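PDB 3PZ6: leucyl-tRNA synthetase from Giardia intestinalis, which probably joins leucine to tRNA(Leu) at the expense of ATP, the present chain being its CP1 editing domain, thought to remove wrongly attached amino acids. Local coordinates for residues N60-N73 with I144-T156. The protein carries 2 engineered substitutions. Numbering follows the deposited sequence.
Engineered in segment 144-156: Ser145 (natural residue Cys).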
loop_
_atom_site.group_PDB
_atom_site.type_symbol
_atom_site.label_atom_id
_atom_site.label_comp_id
_atom_site.label_asym_id
_atom_site.label_seq_id
_atom_site.Cartn_x
_atom_site.Cartn_y
_atom_site.Cartn_z
ATOM N N ASN A 60 -2.750 0.175 17.139
ATOM C CA ASN A 60 -3.821 0.574 16.232
ATOM C C ASN A 60 -5.079 -0.264 16.431
ATOM O O ASN A 60 -5.061 -1.475 16.200
ATOM C CB ASN A 60 -3.358 0.513 14.776
ATOM C CG ASN A 60 -4.250 1.316 13.845
ATOM O OD1 ASN A 60 -3.832 2.330 13.294
ATOM N ND2 ASN A 60 -5.480 0.868 13.671
ATOM N N PRO A 61 -6.181 0.389 16.846
ATOM C CA PRO A 61 -7.453 -0.259 17.166
ATOM C C PRO A 61 -8.187 -0.847 15.963
ATOM O O PRO A 61 -8.991 -1.762 16.131
ATOM C CB PRO A 61 -8.275 0.873 17.776
ATOM C CG PRO A 61 -7.700 2.115 17.182
ATOM C CD PRO A 61 -6.239 1.845 17.071
ATOM N N LYS A 62 -7.934 -0.324 14.770
ATOM C CA LYS A 62 -8.534 -0.884 13.564
ATOM C C LYS A 62 -7.925 -2.249 13.246
ATOM O O LYS A 62 -8.626 -3.152 12.794
ATOM C CB LYS A 62 -8.388 0.062 12.367
ATOM C CG LYS A 62 -8.895 1.478 12.594
ATOM C CD LYS A 62 -10.356 1.515 13.022
ATOM C CE LYS A 62 -11.307 1.179 11.887
ATOM N NZ LYS A 62 -11.319 2.265 10.876
ATOM N N ASN A 63 -6.622 -2.385 13.489
ATOM C CA ASN A 63 -5.919 -3.654 13.311
ATOM C C ASN A 63 -6.452 -4.726 14.261
ATOM O O ASN A 63 -6.728 -5.850 13.837
ATOM C CB ASN A 63 -4.406 -3.483 13.503
ATOM C CG ASN A 63 -3.775 -2.562 12.467
ATOM O OD1 ASN A 63 -4.337 -1.529 12.107
ATOM N ND2 ASN A 63 -2.589 -2.926 11.999
ATOM N N LYS A 64 -6.613 -4.355 15.532
ATOM C CA LYS A 64 -7.143 -5.250 16.557
ATOM C C LYS A 64 -8.546 -5.762 16.213
ATOM O O LYS A 64 -8.824 -6.956 16.346
ATOM C CB LYS A 64 -7.134 -4.568 17.930
ATOM N N ALA A 65 -9.416 -4.865 15.753
ATOM C CA ALA A 65 -10.788 -5.239 15.407
ATOM C C ALA A 65 -10.853 -6.220 14.239
ATOM O O ALA A 65 -11.688 -7.126 14.240
ATOM C CB ALA A 65 -11.634 -4.005 15.120
ATOM N N ILE A 66 -9.974 -6.038 13.252
ATOM C CA ILE A 66 -9.868 -6.980 12.140
ATOM C C ILE A 66 -9.436 -8.358 12.654
ATOM O O ILE A 66 -10.020 -9.369 12.274
ATOM C CB ILE A 66 -8.912 -6.478 11.032
ATOM C CG1 ILE A 66 -9.479 -5.219 10.364
ATOM C CG2 ILE A 66 -8.683 -7.561 9.985
ATOM C CD1 ILE A 66 -8.458 -4.400 9.573
ATOM N N PHE A 67 -8.431 -8.383 13.531
ATOM C CA PHE A 67 -7.948 -9.639 14.108
ATOM C C PHE A 67 -9.009 -10.320 14.975
ATOM O O PHE A 67 -9.248 -11.517 14.830
ATOM C CB PHE A 67 -6.640 -9.443 14.890
ATOM C CG PHE A 67 -5.423 -9.266 14.018
ATOM C CD1 PHE A 67 -4.998 -10.283 13.174
ATOM C CD2 PHE A 67 -4.690 -8.088 14.056
ATOM C CE1 PHE A 67 -3.873 -10.118 12.367
ATOM C CE2 PHE A 67 -3.569 -7.916 13.252
ATOM C CZ PHE A 67 -3.158 -8.931 12.409
ATOM N N ASP A 68 -9.653 -9.553 15.852
ATOM C CA ASP A 68 -10.727 -10.076 16.703
ATOM C C ASP A 68 -11.826 -10.757 15.891
ATOM O O ASP A 68 -12.344 -11.801 16.289
ATOM C CB ASP A 68 -11.324 -8.968 17.574
ATOM C CG ASP A 68 -10.458 -8.638 18.780
ATOM O OD1 ASP A 68 -9.365 -9.234 18.919
ATOM O OD2 ASP A 68 -10.870 -7.781 19.594
ATOM N N GLN A 69 -12.163 -10.159 14.750
ATOM C CA GLN A 69 -13.165 -10.691 13.837
ATOM C C GLN A 69 -12.656 -11.951 13.136
ATOM O O GLN A 69 -13.412 -12.899 12.931
ATOM C CB GLN A 69 -13.542 -9.623 12.809
ATOM C CG GLN A 69 -14.680 -9.997 11.876
ATOM C CD GLN A 69 -14.673 -9.176 10.600
ATOM O OE1 GLN A 69 -14.602 -7.941 10.633
ATOM N NE2 GLN A 69 -14.751 -9.860 9.463
ATOM N N LEU A 70 -11.375 -11.960 12.775
ATOM C CA LEU A 70 -10.763 -13.127 12.137
ATOM C C LEU A 70 -10.666 -14.311 13.107
ATOM O O LEU A 70 -10.858 -15.464 12.720
ATOM C CB LEU A 70 -9.392 -12.773 11.552
ATOM C CG LEU A 70 -9.360 -11.762 10.397
ATOM C CD1 LEU A 70 -7.929 -11.406 10.016
ATOM C CD2 LEU A 70 -10.135 -12.254 9.176
ATOM N N TRP A 71 -10.369 -14.001 14.367
ATOM C CA TRP A 71 -10.401 -14.957 15.467
ATOM C C TRP A 71 -11.769 -15.643 15.542
ATOM O O TRP A 71 -11.849 -16.873 15.555
ATOM C CB TRP A 71 -10.095 -14.214 16.768
ATOM C CG TRP A 71 -9.947 -15.062 18.001
ATOM C CD1 TRP A 71 -10.954 -15.565 18.780
ATOM C CD2 TRP A 71 -8.716 -15.463 18.623
ATOM N NE1 TRP A 71 -10.425 -16.268 19.836
ATOM C CE2 TRP A 71 -9.057 -16.222 19.766
ATOM C CE3 TRP A 71 -7.358 -15.260 18.322
ATOM C CZ2 TRP A 71 -8.088 -16.781 20.612
ATOM C CZ3 TRP A 71 -6.395 -15.817 19.163
ATOM C CH2 TRP A 71 -6.768 -16.569 20.296
ATOM N N GLU A 72 -12.836 -14.843 15.565
ATOM C CA GLU A 72 -14.213 -15.352 15.619
ATOM C C GLU A 72 -14.684 -15.944 14.278
ATOM O O GLU A 72 -15.888 -16.031 14.003
ATOM C CB GLU A 72 -15.167 -14.257 16.104
ATOM N N ASN A 73 -13.720 -16.335 13.450
ATOM C CA ASN A 73 -13.969 -17.071 12.213
ATOM C C ASN A 73 -12.962 -18.217 12.089
ATOM O O ASN A 73 -12.759 -18.775 11.005
ATOM C CB ASN A 73 -13.905 -16.137 10.998
ATOM C CG ASN A 73 -15.156 -15.289 10.844
ATOM O OD1 ASN A 73 -16.230 -15.798 10.519
ATOM N ND2 ASN A 73 -15.020 -13.988 11.064
ATOM N N ILE A 144 -13.204 -16.570 4.342
ATOM C CA ILE A 144 -13.165 -16.588 5.803
ATOM C C ILE A 144 -14.243 -15.677 6.381
ATOM O O ILE A 144 -15.154 -16.140 7.066
ATOM C CB ILE A 144 -11.781 -16.167 6.350
ATOM C CG1 ILE A 144 -10.684 -17.053 5.760
ATOM C CG2 ILE A 144 -11.760 -16.223 7.880
ATOM C CD1 ILE A 144 -9.311 -16.423 5.799
ATOM N N SER A 145 -14.118 -14.382 6.112
ATOM C CA SER A 145 -15.107 -13.389 6.521
ATOM C C SER A 145 -14.982 -12.135 5.663
ATOM O O SER A 145 -13.985 -11.944 4.953
ATOM C CB SER A 145 -14.997 -13.044 8.015
ATOM O OG SER A 145 -13.686 -12.643 8.385
ATOM N N GLU A 146 -16.012 -11.300 5.725
ATOM C CA GLU A 146 -16.098 -10.096 4.920
ATOM C C GLU A 146 -15.436 -8.948 5.668
ATOM O O GLU A 146 -15.567 -8.846 6.891
ATOM C CB GLU A 146 -17.568 -9.783 4.654
ATOM C CG GLU A 146 -17.837 -8.853 3.502
ATOM C CD GLU A 146 -19.320 -8.633 3.296
ATOM O OE1 GLU A 146 -19.988 -9.535 2.747
ATOM O OE2 GLU A 146 -19.820 -7.548 3.675
ATOM N N ILE A 147 -14.711 -8.104 4.938
ATOM C CA ILE A 147 -14.076 -6.921 5.519
ATOM C C ILE A 147 -14.523 -5.686 4.739
ATOM O O ILE A 147 -14.329 -5.619 3.528
ATOM C CB ILE A 147 -12.519 -7.016 5.488
ATOM C CG1 ILE A 147 -12.008 -8.297 6.168
ATOM C CG2 ILE A 147 -11.884 -5.779 6.115
ATOM C CD1 ILE A 147 -12.131 -8.318 7.695
ATOM N N SER A 148 -15.123 -4.714 5.423
ATOM C CA SER A 148 -15.485 -3.456 4.766
ATOM C C SER A 148 -14.306 -2.478 4.723
ATOM O O SER A 148 -13.366 -2.600 5.507
ATOM C CB SER A 148 -16.710 -2.804 5.426
ATOM O OG SER A 148 -16.464 -2.463 6.774
ATOM N N GLY A 149 -14.362 -1.519 3.800
ATOM C CA GLY A 149 -13.366 -0.452 3.726
ATOM C C GLY A 149 -13.242 0.296 5.038
ATOM O O GLY A 149 -12.136 0.609 5.484
ATOM N N SER A 150 -14.392 0.571 5.652
ATOM C CA SER A 150 -14.479 1.173 6.980
ATOM C C SER A 150 -13.567 0.514 8.015
ATOM O O SER A 150 -12.908 1.207 8.790
ATOM C CB SER A 150 -15.923 1.123 7.479
ATOM O OG SER A 150 -16.610 2.294 7.104
ATOM N N ASP A 151 -13.554 -0.818 8.029
ATOM C CA ASP A 151 -12.723 -1.579 8.949
ATOM C C ASP A 151 -11.235 -1.388 8.634
ATOM O O ASP A 151 -10.411 -1.253 9.547
ATOM C CB ASP A 151 -13.084 -3.068 8.890
ATOM C CG ASP A 151 -14.510 -3.348 9.331
ATOM O OD1 ASP A 151 -15.036 -2.612 10.201
ATOM O OD2 ASP A 151 -15.106 -4.317 8.808
ATOM N N LEU A 152 -10.915 -1.357 7.340
ATOM C CA LEU A 152 -9.541 -1.193 6.859
ATOM C C LEU A 152 -8.987 0.213 7.060
ATOM O O LEU A 152 -7.793 0.390 7.312
ATOM C CB LEU A 152 -9.442 -1.560 5.377
ATOM C CG LEU A 152 -9.657 -3.023 5.019
ATOM C CD1 LEU A 152 -9.799 -3.144 3.530
ATOM C CD2 LEU A 152 -8.508 -3.880 5.527
ATOM N N LEU A 153 -9.859 1.209 6.952
ATOM C CA LEU A 153 -9.429 2.602 6.972
ATOM C C LEU A 153 -8.635 2.919 8.241
ATOM O O LEU A 153 -8.973 2.455 9.330
ATOM C CB LEU A 153 -10.637 3.527 6.819
ATOM C CG LEU A 153 -10.472 4.755 5.921
ATOM C CD1 LEU A 153 -10.190 4.359 4.466
ATOM C CD2 LEU A 153 -11.705 5.653 5.997
ATOM N N LEU A 154 -7.560 3.684 8.075
ATOM C CA LEU A 154 -6.662 4.072 9.172
ATOM C C LEU A 154 -6.026 2.888 9.937
ATOM O O LEU A 154 -5.669 3.016 11.104
ATOM C CB LEU A 154 -7.346 5.065 10.123
ATOM C CG LEU A 154 -8.156 6.190 9.472
ATOM C CD1 LEU A 154 -8.861 7.007 10.530
ATOM C CD2 LEU A 154 -7.295 7.084 8.571
ATOM N N ALA A 155 -5.886 1.749 9.264
ATOM C CA ALA A 155 -5.087 0.643 9.775
ATOM C C ALA A 155 -3.622 0.884 9.427
ATOM O O ALA A 155 -3.312 1.749 8.601
ATOM C CB ALA A 155 -5.553 -0.667 9.181
ATOM N N THR A 156 -2.724 0.135 10.061
ATOM C CA THR A 156 -1.303 0.254 9.763
ATOM C C THR A 156 -0.768 -1.029 9.167
ATOM O O THR A 156 -1.098 -2.125 9.625
ATOM C CB THR A 156 -0.446 0.607 10.995
ATOM O OG1 THR A 156 -0.589 -0.418 11.972
ATOM C CG2 THR A 156 -0.865 1.906 11.598
HETATM O O HOH W 1 -11.150 -2.227 12.125
#
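Lys62, Ile66 and Gln69, spaced along one flank of helix 61-71, meet the edge strand 144-148 and the short helix 149-152 in the CP1 editing domain. Helix 61-71 lies against the mixed sheet, running roughly antiparallel to strand 144-148 (150° between the segment axes). Lys62 has the most surface buried. Its chain, curled by near -60° torsions from chi1 to chi4, folds back so that NZ reaches the C-terminal end of helix 149-152, donating to Ser150 O (2.8 Å), almost in line with the carbonyl bond, and to Leu153 O (2.8 Å), tilted out of that carbonyl plane. A long flexible cation suits a helix end, whose carbonyls would favour positive charge. A water bridges Lys62 O and Asp151 O close by.

Branched Ile66 fills the apolar middle: its side chain crosses that of Leu152 at about a right angle, CD1 touching Leu152 CD2 at 4.1 Å, while CG2 lies 4.2 Å from Ile147 CD1; Leu18 of strand 10-18 also touches it. Gln69 is long enough to carry an amide to the strand, its CG pointing away from the backbone N (chi1 -174°), and NE2 donates to Glu146 O (2.9 Å) and weakly to the engineered Ser145 OG.

One residue on from Lys62, and round the helix, the short amide of Asn63 offers donor and acceptor to the backbone of Thr156, whose hydroxyl bonds Tyr21. Thr156 N donates to Asn63 OD1 (3.1 Å); Asn63 ND2, also bonded to Ile19 O, donates in the carbonyl plane to a lone pair of Thr156 O (2.9 Å).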